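Side-chain contacts in tRNA uridine(34) acetyltransferase (Methanocaldococcus infernus, PDB 6IA8), which catalyses formation of 5-carboxymethyluridine at the wobble uridine 34 of tRNAs from acetyl-CoA, using S-adenosyl-L-methionine and a [4Fe-4S] cluster: residues I407-E412 / K475-I480; Y469-M474 / R503-K508. All blocks are in the same frame, centred on the assembly; numbering follows the deposited sequence.

Interaction 1 (I407-E412 / K475-I480); sequences IFLSFE and KEAERI
The carboxylate of Glu476, whose CG meets Leu409 CD1 at 4.0 Å, sits at the edge of the Arg479 guanidinium, in the plane of that group. The salt bridge runs from Arg479 NH2 to Glu476 OE1 over 2.9 Å and is nearly straight. The nitrogen comes from above the carboxylate plane, 37° out of it. A second, weak bond joins Arg479 NE to Glu476 OE2. The arginine is poorly ordered, and its NH1 also pairs with Glu483. This charged pair lies along the helix. The contact with the strand itself is apolar. Leu409 holds CG beside its backbone N, anti to its carbonyl carbon (chi1 -61°), and from there both methyls meet the helix. The Leu409 and Glu476 side chains cross at about a right angle, and Leu409 CD1 lies 4.2 Å from Ala477 CB. Leu409 CD2 meets Ile480 CD1 tip to tip at 3.8 Å. Leu473, one turn before Ala477, also touches Leu409. Phe485 touches both Ile407 and Ile480. Strand and helix run roughly antiparallel; the axes of the two segments come within 10.2 Å, with 148° between their directions. Such a helix laid on the strands of a mixed sheet through leucine, alanine and isoleucine is part of the GNAT acetyltransferase fold.

Interaction 2 (Y469-M474 / R503-K508); sequences YGRMLM and RKLGYK. With SO4 (sulfate ion), chain D; SO4 (sulfate ion), chain G.
This is a small apolar contact between the first turns of helix 469-484 and the turn that follows helix 499-504, in the acetyltransferase domain. Leu505 is the wedge. Its CD2 lies 3.6 Å from Arg471 CG, and its CD1 lies 4.0 Å from Met474 CG. Both chains cross it at about a right angle. Met474 folds back at chi2 and chi3, near -70° each, and this brings CE to 3.3 Å from Tyr507 OH and 3.5 Å from Tyr507 CZ. The tyrosine hydroxyl is hydrogen-bonded to Glu478 OE2. A Schellman motif with Gly506 at positive phi ends helix 499-504. At the N-terminal end of helix 469-484 lies a sulfate, probably from the crystallisation liquor. Gly470 N gives it a bond to O4, and Arg471 N and NE both grip O1, with NE nearly straight at 2.9 Å. Arg471 NH2 reaches O2. Gly468 N binds it too, consistent with the pyrophosphate-binding loop of GNAT enzymes and with an acetyl-CoA site here. A second sulfate, probably of the same origin, takes a bond from Arg503 NE to its O1 at 2.9 Å, and Arg503 NH1 pairs with Glu179. A leucine in place of this arginine would probably leave Glu179 without this salt-bridge partner and the sulfate without its side-chain donor. Met474 rests on Leu423 of strand 418-427 and Val492 of strand 489-492, while Tyr507 packs on strands 489-492 and 513-517.

In the fold
Both interactions belong to the acetyltransferase domain and share helix 469-484. Their centres are 12 Å apart. Along the chain the segments alternate: 407-412, 469-474, 475-480, 503-508. Interaction 1 sets the second and third turns of the helix on strand 404-413, and interaction 2 ties its start to the turn before strand 508-510. The helix thus packs on the mixed sheet, within the crossover from strand 440-448 to strand 489-492. The two contacts also touch: Phe411 of interaction 1 packs on Tyr469, Met472 and Leu473 of interaction 2. The end of the helix that probably binds acetyl-CoA is therefore seated on the sheet.

Interaction 1 (I407-E412 / K475-I480)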
ATOM      1  N   ILE A 407      10.323  -0.623 -13.279  1.00 28.05           N
ATOM      2  CA  ILE A 407       9.688  -1.284 -14.412  1.00 29.07           C
ATOM      3  C   ILE A 407       8.354  -1.836 -13.919  1.00 27.58           C
ATOM      4  O   ILE A 407       8.309  -2.672 -13.010  1.00 30.13           O
ATOM      5  CB  ILE A 407      10.572  -2.402 -14.979  1.00 27.09           C
ATOM      6  CG1 ILE A 407      11.915  -1.823 -15.473  1.00 30.06           C
ATOM      7  CG2 ILE A 407       9.815  -3.126 -16.105  1.00 34.69           C
ATOM      8  CD1 ILE A 407      13.070  -2.113 -14.621  1.00 42.46           C
ATOM      9  N   PHE A 408       7.272  -1.352 -14.486  1.00 25.61           N
ATOM     10  CA  PHE A 408       5.931  -1.781 -14.100  1.00 26.56           C
ATOM     11  C   PHE A 408       5.417  -2.685 -15.207  1.00 32.47           C
ATOM     12  O   PHE A 408       5.146  -2.217 -16.320  1.00 28.62           O
ATOM     13  CB  PHE A 408       5.008  -0.591 -13.913  1.00 25.41           C
ATOM     14  CG  PHE A 408       3.605  -0.957 -13.456  1.00 31.59           C
ATOM     15  CD1 PHE A 408       3.364  -1.283 -12.140  1.00 30.42           C
ATOM     16  CD2 PHE A 408       2.544  -0.951 -14.331  1.00 32.38           C
ATOM     17  CE1 PHE A 408       2.082  -1.590 -11.679  1.00 27.90           C
ATOM     18  CE2 PHE A 408       1.255  -1.248 -13.900  1.00 31.40           C
ATOM     19  CZ  PHE A 408       1.022  -1.578 -12.567  1.00 30.30           C
ATOM     20  N   LEU A 409       5.390  -3.985 -14.932  1.00 28.27           N
ATOM     21  CA  LEU A 409       4.922  -5.000 -15.868  1.00 25.78           C
ATOM     22  C   LEU A 409       3.494  -5.374 -15.523  1.00 30.81           C
ATOM     23  O   LEU A 409       3.173  -5.551 -14.352  1.00 27.13           O
ATOM     24  CB  LEU A 409       5.793  -6.256 -15.786  1.00 27.55           C
ATOM     25  CG  LEU A 409       7.277  -6.122 -16.128  1.00 32.43           C
ATOM     26  CD1 LEU A 409       7.964  -7.480 -15.860  1.00 33.54           C
ATOM     27  CD2 LEU A 409       7.489  -5.694 -17.602  1.00 37.68           C
ATOM     28  N   SER A 410       2.644  -5.557 -16.530  1.00 27.41           N
ATOM     29  CA  SER A 410       1.260  -5.898 -16.233  1.00 26.56           C
ATOM     30  C   SER A 410       0.674  -6.759 -17.341  1.00 28.27           C
ATOM     31  O   SER A 410       1.132  -6.736 -18.484  1.00 33.58           O
ATOM     32  CB  SER A 410       0.417  -4.628 -16.022  1.00 29.54           C
ATOM     33  OG  SER A 410       0.434  -3.848 -17.200  1.00 31.43           O
ATOM     34  N   PHE A 411      -0.310  -7.568 -16.968  1.00 27.72           N
ATOM     35  CA  PHE A 411      -1.201  -8.205 -17.927  1.00 28.34           C
ATOM     36  C   PHE A 411      -2.484  -7.393 -17.926  1.00 31.81           C
ATOM     37  O   PHE A 411      -3.046  -7.119 -16.860  1.00 29.66           O
ATOM     38  CB  PHE A 411      -1.474  -9.669 -17.578  1.00 28.34           C
ATOM     39  CG  PHE A 411      -0.433 -10.589 -18.114  1.00 30.99           C
ATOM     40  CD1 PHE A 411      -0.414 -10.913 -19.482  1.00 36.44           C
ATOM     41  CD2 PHE A 411       0.556 -11.089 -17.298  1.00 27.18           C
ATOM     42  CE1 PHE A 411       0.583 -11.740 -20.005  1.00 38.92           C
ATOM     43  CE2 PHE A 411       1.554 -11.927 -17.821  1.00 33.27           C
ATOM     44  CZ  PHE A 411       1.577 -12.239 -19.165  1.00 34.99           C
ATOM     45  N   GLU A 412      -2.966  -7.042 -19.113  1.00 31.33           N
ATOM     46  CA  GLU A 412      -4.054  -6.088 -19.244  1.00 34.53           C
ATOM     47  C   GLU A 412      -4.814  -6.390 -20.518  1.00 32.78           C
ATOM     48  O   GLU A 412      -4.192  -6.694 -21.534  1.00 30.28           O
ATOM     49  CB  GLU A 412      -3.497  -4.661 -19.296  1.00 38.71           C
ATOM     50  CG  GLU A 412      -4.513  -3.574 -19.542  1.00 99.60           C
ATOM     51  CD  GLU A 412      -3.872  -2.207 -19.740  1.00102.31           C
ATOM     52  OE1 GLU A 412      -2.764  -1.982 -19.201  1.00 78.11           O
ATOM     53  OE2 GLU A 412      -4.473  -1.365 -20.447  1.00 88.09           O
ATOM     54  N   LYS A 475       8.731 -14.688 -15.052  1.00 32.46           N
ATOM     55  CA  LYS A 475       9.658 -15.072 -16.109  1.00 34.34           C
ATOM     56  C   LYS A 475      10.113 -13.834 -16.880  1.00 34.98           C
ATOM     57  O   LYS A 475      11.295 -13.689 -17.231  1.00 34.16           O
ATOM     58  CB  LYS A 475       8.997 -16.096 -17.039  1.00 36.13           C
ATOM     59  CG  LYS A 475       9.985 -16.819 -17.949  1.00 46.44           C
ATOM     60  N   GLU A 476       9.176 -12.937 -17.182  1.00 32.58           N
ATOM     61  CA  GLU A 476       9.539 -11.735 -17.932  1.00 34.54           C
ATOM     62  C   GLU A 476      10.426 -10.823 -17.095  1.00 33.62           C
ATOM     63  O   GLU A 476      11.387 -10.227 -17.597  1.00 34.69           O
ATOM     64  CB  GLU A 476       8.290 -10.984 -18.371  1.00 35.02           C
ATOM     65  CG  GLU A 476       8.570  -9.710 -19.148  1.00 37.76           C
ATOM     66  CD  GLU A 476       9.073  -9.957 -20.546  1.00 51.61           C
ATOM     67  OE1 GLU A 476       9.456  -8.981 -21.201  1.00 46.94           O
ATOM     68  OE2 GLU A 476       9.099 -11.125 -20.989  1.00 47.12           O
ATOM     69  N   ALA A 477      10.168 -10.755 -15.797  1.00 33.17           N
ATOM     70  CA  ALA A 477      11.036  -9.961 -14.932  1.00 33.90           C
ATOM     71  C   ALA A 477      12.459 -10.516 -14.917  1.00 33.09           C
ATOM     72  O   ALA A 477      13.445  -9.758 -14.978  1.00 32.86           O
ATOM     73  CB  ALA A 477      10.467  -9.915 -13.509  1.00 35.62           C
ATOM     74  N   GLU A 478      12.582 -11.839 -14.807  1.00 32.19           N
ATOM     75  CA  GLU A 478      13.896 -12.467 -14.820  1.00 33.21           C
ATOM     76  C   GLU A 478      14.608 -12.220 -16.145  1.00 35.52           C
ATOM     77  O   GLU A 478      15.816 -11.940 -16.165  1.00 36.75           O
ATOM     78  CB  GLU A 478      13.759 -13.966 -14.556  1.00 34.47           C
ATOM     79  CG  GLU A 478      13.235 -14.248 -13.123  1.00 36.61           C
ATOM     80  CD  GLU A 478      12.830 -15.688 -12.921  1.00 47.01           C
ATOM     81  OE1 GLU A 478      13.041 -16.513 -13.824  1.00 50.77           O
ATOM     82  OE2 GLU A 478      12.288 -15.984 -11.855  1.00 41.03           O
ATOM     83  N   ARG A 479      13.880 -12.326 -17.265  1.00 35.44           N
ATOM     84  CA  ARG A 479      14.488 -12.079 -18.573  1.00 47.78           C
ATOM     85  C   ARG A 479      14.986 -10.642 -18.682  1.00 34.32           C
ATOM     86  O   ARG A 479      16.107 -10.386 -19.142  1.00 38.30           O
ATOM     87  CB  ARG A 479      13.485 -12.370 -19.690  1.00 54.46           C
ATOM     88  CG  ARG A 479      14.061 -12.265 -21.081  1.00 83.92           C
ATOM     89  CD  ARG A 479      12.981 -12.231 -22.152  1.00115.02           C
ATOM     90  NE  ARG A 479      12.247 -10.967 -22.153  1.00145.41           N
ATOM     91  CZ  ARG A 479      12.702  -9.838 -22.688  1.00132.63           C
ATOM     92  NH1 ARG A 479      13.897  -9.807 -23.258  1.00142.50           N
ATOM     93  NH2 ARG A 479      11.965  -8.738 -22.647  1.00101.40           N
ATOM     94  N   ILE A 480      14.159  -9.684 -18.261  1.00 33.55           N
ATOM     95  CA  ILE A 480      14.552  -8.284 -18.344  1.00 37.53           C
ATOM     96  C   ILE A 480      15.774  -8.039 -17.476  1.00 35.84           C
ATOM     97  O   ILE A 480      16.736  -7.392 -17.906  1.00 38.20           O
ATOM     98  CB  ILE A 480      13.381  -7.368 -17.941  1.00 38.88           C
ATOM     99  CG1 ILE A 480      12.281  -7.447 -18.995  1.00 33.63           C
ATOM    100  CG2 ILE A 480      13.869  -5.946 -17.732  1.00 33.88           C
ATOM    101  CD1 ILE A 480      11.015  -6.678 -18.639  1.00 36.62           C
TER

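Interaction 2 (Y469-M474 / R503-K508)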
ATOM      1  N   TYR A 469      -0.534 -16.175 -14.878  1.00 34.90           N
ATOM      2  CA  TYR A 469      -0.143 -14.780 -15.054  1.00 37.21           C
ATOM      3  C   TYR A 469       1.021 -14.426 -14.144  1.00 36.62           C
ATOM      4  O   TYR A 469       1.968 -13.744 -14.574  1.00 33.71           O
ATOM      5  CB  TYR A 469      -1.339 -13.856 -14.798  1.00 36.08           C
ATOM      6  CG  TYR A 469      -2.358 -13.897 -15.902  1.00 39.11           C
ATOM      7  CD1 TYR A 469      -2.028 -13.485 -17.195  1.00 42.40           C
ATOM      8  CD2 TYR A 469      -3.649 -14.337 -15.659  1.00 43.46           C
ATOM      9  CE1 TYR A 469      -2.953 -13.527 -18.219  1.00 48.58           C
ATOM     10  CE2 TYR A 469      -4.597 -14.375 -16.686  1.00 56.08           C
ATOM     11  CZ  TYR A 469      -4.241 -13.970 -17.956  1.00 51.73           C
ATOM     12  OH  TYR A 469      -5.182 -14.005 -18.957  1.00 55.32           O
ATOM     13  N   GLY A 470       0.981 -14.910 -12.896  1.00 36.60           N
ATOM     14  CA  GLY A 470       2.059 -14.630 -11.960  1.00 37.76           C
ATOM     15  C   GLY A 470       3.373 -15.210 -12.441  1.00 32.54           C
ATOM     16  O   GLY A 470       4.401 -14.526 -12.498  1.00 36.35           O
ATOM     17  N   ARG A 471       3.340 -16.471 -12.858  1.00 32.73           N
ATOM     18  CA  ARG A 471       4.553 -17.109 -13.345  1.00 33.85           C
ATOM     19  C   ARG A 471       5.081 -16.432 -14.599  1.00 38.34           C
ATOM     20  O   ARG A 471       6.298 -16.319 -14.776  1.00 38.85           O
ATOM     21  CB  ARG A 471       4.293 -18.585 -13.614  1.00 38.16           C
ATOM     22  CG  ARG A 471       4.322 -19.422 -12.355  1.00 46.33           C
ATOM     23  CD  ARG A 471       3.688 -20.793 -12.592  1.00 51.83           C
ATOM     24  NE  ARG A 471       2.240 -20.673 -12.733  1.00 79.61           N
ATOM     25  CZ  ARG A 471       1.421 -21.694 -12.958  1.00 78.01           C
ATOM     26  NH1 ARG A 471       1.907 -22.925 -13.071  1.00 65.17           N
ATOM     27  NH2 ARG A 471       0.118 -21.482 -13.073  1.00 79.97           N
ATOM     28  N   MET A 472       4.186 -16.005 -15.498  1.00 34.85           N
ATOM     29  CA  MET A 472       4.633 -15.328 -16.714  1.00 35.85           C
ATOM     30  C   MET A 472       5.247 -13.962 -16.395  1.00 39.79           C
ATOM     31  O   MET A 472       6.243 -13.561 -17.007  1.00 31.34           O
ATOM     32  CB  MET A 472       3.462 -15.185 -17.690  1.00 33.31           C
ATOM     33  CG  MET A 472       3.059 -16.470 -18.374  1.00 43.41           C
ATOM     34  SD  MET A 472       1.898 -16.190 -19.736  1.00 54.71           S
ATOM     35  CE  MET A 472       0.356 -15.987 -18.843  1.00 63.97           C
ATOM     36  N   LEU A 473       4.681 -13.221 -15.445  1.00 36.20           N
ATOM     37  CA  LEU A 473       5.300 -11.951 -15.079  1.00 37.80           C
ATOM     38  C   LEU A 473       6.677 -12.169 -14.456  1.00 31.48           C
ATOM     39  O   LEU A 473       7.615 -11.408 -14.727  1.00 33.71           O
ATOM     40  CB  LEU A 473       4.392 -11.180 -14.122  1.00 30.26           C
ATOM     41  CG  LEU A 473       3.120 -10.571 -14.724  1.00 34.79           C
ATOM     42  CD1 LEU A 473       2.180 -10.059 -13.662  1.00 35.79           C
ATOM     43  CD2 LEU A 473       3.509  -9.446 -15.694  1.00 31.72           C
ATOM     44  N   MET A 474       6.821 -13.195 -13.611  1.00 34.14           N
ATOM     45  CA  MET A 474       8.128 -13.476 -13.018  1.00 31.00           C
ATOM     46  C   MET A 474       9.141 -13.857 -14.088  1.00 35.32           C
ATOM     47  O   MET A 474      10.295 -13.401 -14.053  1.00 30.96           O
ATOM     48  CB  MET A 474       8.013 -14.585 -11.975  1.00 31.45           C
ATOM     49  CG  MET A 474       7.222 -14.159 -10.735  1.00 32.00           C
ATOM     50  SD  MET A 474       8.133 -12.905  -9.741  1.00 37.07           S
ATOM     51  CE  MET A 474       9.474 -13.961  -9.186  1.00 36.41           C
ATOM     52  N   ARG A 503       9.251 -20.363  -3.630  1.00 41.37           N
ATOM     53  CA  ARG A 503      10.040 -21.584  -3.621  1.00 45.55           C
ATOM     54  C   ARG A 503       9.660 -22.474  -4.792  1.00 49.49           C
ATOM     55  O   ARG A 503      10.534 -23.068  -5.429  1.00 44.29           O
ATOM     56  CB  ARG A 503       9.864 -22.339  -2.304  1.00 49.37           C
ATOM     57  CG  ARG A 503      10.489 -21.632  -1.129  1.00 48.01           C
ATOM     58  CD  ARG A 503      10.599 -22.560   0.129  1.00 55.76           C
ATOM     59  NE  ARG A 503      11.170 -21.806   1.242  1.00 71.86           N
ATOM     60  CZ  ARG A 503      10.472 -21.300   2.255  1.00 89.65           C
ATOM     61  NH1 ARG A 503       9.156 -21.479   2.324  1.00 84.01           N
ATOM     62  NH2 ARG A 503      11.101 -20.620   3.213  1.00 65.98           N
ATOM     63  N   LYS A 504       8.360 -22.578  -5.091  1.00 45.49           N
ATOM     64  CA  LYS A 504       7.921 -23.352  -6.250  1.00 57.07           C
ATOM     65  C   LYS A 504       8.562 -22.840  -7.539  1.00 53.60           C
ATOM     66  O   LYS A 504       8.740 -23.603  -8.491  1.00 48.65           O
ATOM     67  CB  LYS A 504       6.396 -23.297  -6.380  1.00 55.55           C
ATOM     68  CG  LYS A 504       5.623 -24.384  -5.660  1.00 64.74           C
ATOM     69  CD  LYS A 504       5.384 -24.065  -4.202  1.00114.14           C
ATOM     70  CE  LYS A 504       4.461 -25.094  -3.557  1.00129.04           C
ATOM     71  NZ  LYS A 504       3.069 -25.028  -4.090  1.00 86.12           N
ATOM     72  N   LEU A 505       8.887 -21.555  -7.605  1.00 47.59           N
ATOM     73  CA  LEU A 505       9.502 -20.977  -8.793  1.00 46.66           C
ATOM     74  C   LEU A 505      11.028 -20.992  -8.744  1.00 49.21           C
ATOM     75  O   LEU A 505      11.667 -20.298  -9.543  1.00 57.01           O
ATOM     76  CB  LEU A 505       9.004 -19.538  -8.988  1.00 44.67           C
ATOM     77  CG  LEU A 505       7.489 -19.348  -9.057  1.00 44.62           C
ATOM     78  CD1 LEU A 505       7.156 -17.940  -9.445  1.00 38.54           C
ATOM     79  CD2 LEU A 505       6.870 -20.338 -10.036  1.00 57.50           C
ATOM     80  N   GLY A 506      11.623 -21.756  -7.833  1.00 45.30           N
ATOM     81  CA  GLY A 506      13.064 -21.894  -7.775  1.00 46.37           C
ATOM     82  C   GLY A 506      13.786 -20.899  -6.890  1.00 47.62           C
ATOM     83  O   GLY A 506      15.021 -20.862  -6.903  1.00 50.75           O
ATOM     84  N   TYR A 507      13.070 -20.083  -6.135  1.00 42.80           N
ATOM     85  CA  TYR A 507      13.698 -19.113  -5.257  1.00 38.61           C
ATOM     86  C   TYR A 507      13.998 -19.747  -3.906  1.00 35.80           C
ATOM     87  O   TYR A 507      13.349 -20.708  -3.485  1.00 39.40           O
ATOM     88  CB  TYR A 507      12.791 -17.890  -5.081  1.00 40.72           C
ATOM     89  CG  TYR A 507      12.723 -17.005  -6.313  1.00 40.11           C
ATOM     90  CD1 TYR A 507      12.002 -17.395  -7.425  1.00 37.59           C
ATOM     91  CD2 TYR A 507      13.394 -15.784  -6.364  1.00 36.92           C
ATOM     92  CE1 TYR A 507      11.954 -16.590  -8.585  1.00 35.44           C
ATOM     93  CE2 TYR A 507      13.343 -14.982  -7.483  1.00 39.27           C
ATOM     94  CZ  TYR A 507      12.644 -15.401  -8.605  1.00 34.10           C
ATOM     95  OH  TYR A 507      12.624 -14.619  -9.737  1.00 39.55           O
ATOM     96  N   LYS A 508      14.981 -19.179  -3.221  1.00 40.65           N
ATOM     97  CA  LYS A 508      15.367 -19.603  -1.887  1.00 44.70           C
ATOM     98  C   LYS A 508      15.517 -18.378  -0.993  1.00 37.69           C
ATOM     99  O   LYS A 508      15.734 -17.262  -1.471  1.00 39.24           O
ATOM    100  CB  LYS A 508      16.694 -20.378  -1.906  1.00 44.04           C
ATOM    101  CG  LYS A 508      16.683 -21.657  -2.726  1.00 59.36           C
TER
HETATM  102  S   SO4 D 603      -0.030 -18.072 -11.380  1.00 44.97           S
HETATM  103  O1  SO4 D 603       1.047 -18.091 -12.390  1.00 41.04           O
HETATM  104  O2  SO4 D 603      -1.058 -19.038 -11.865  1.00 47.06           O
HETATM  105  O3  SO4 D 603       0.516 -18.463 -10.088  1.00 42.73           O
HETATM  106  O4  SO4 D 603      -0.633 -16.730 -11.329  1.00 42.32           O
HETATM  107  S   SO4 G 606      14.650 -21.985   1.550  1.00 94.50           S
HETATM  108  O1  SO4 G 606      13.859 -20.879   1.020  1.00 94.71           O
HETATM  109  O2  SO4 G 606      14.519 -23.128   0.653  1.00 85.22           O
HETATM  110  O3  SO4 G 606      14.160 -22.333   2.878  1.00111.49           O
HETATM  111  O4  SO4 G 606      16.052 -21.601   1.643  1.00 99.53           O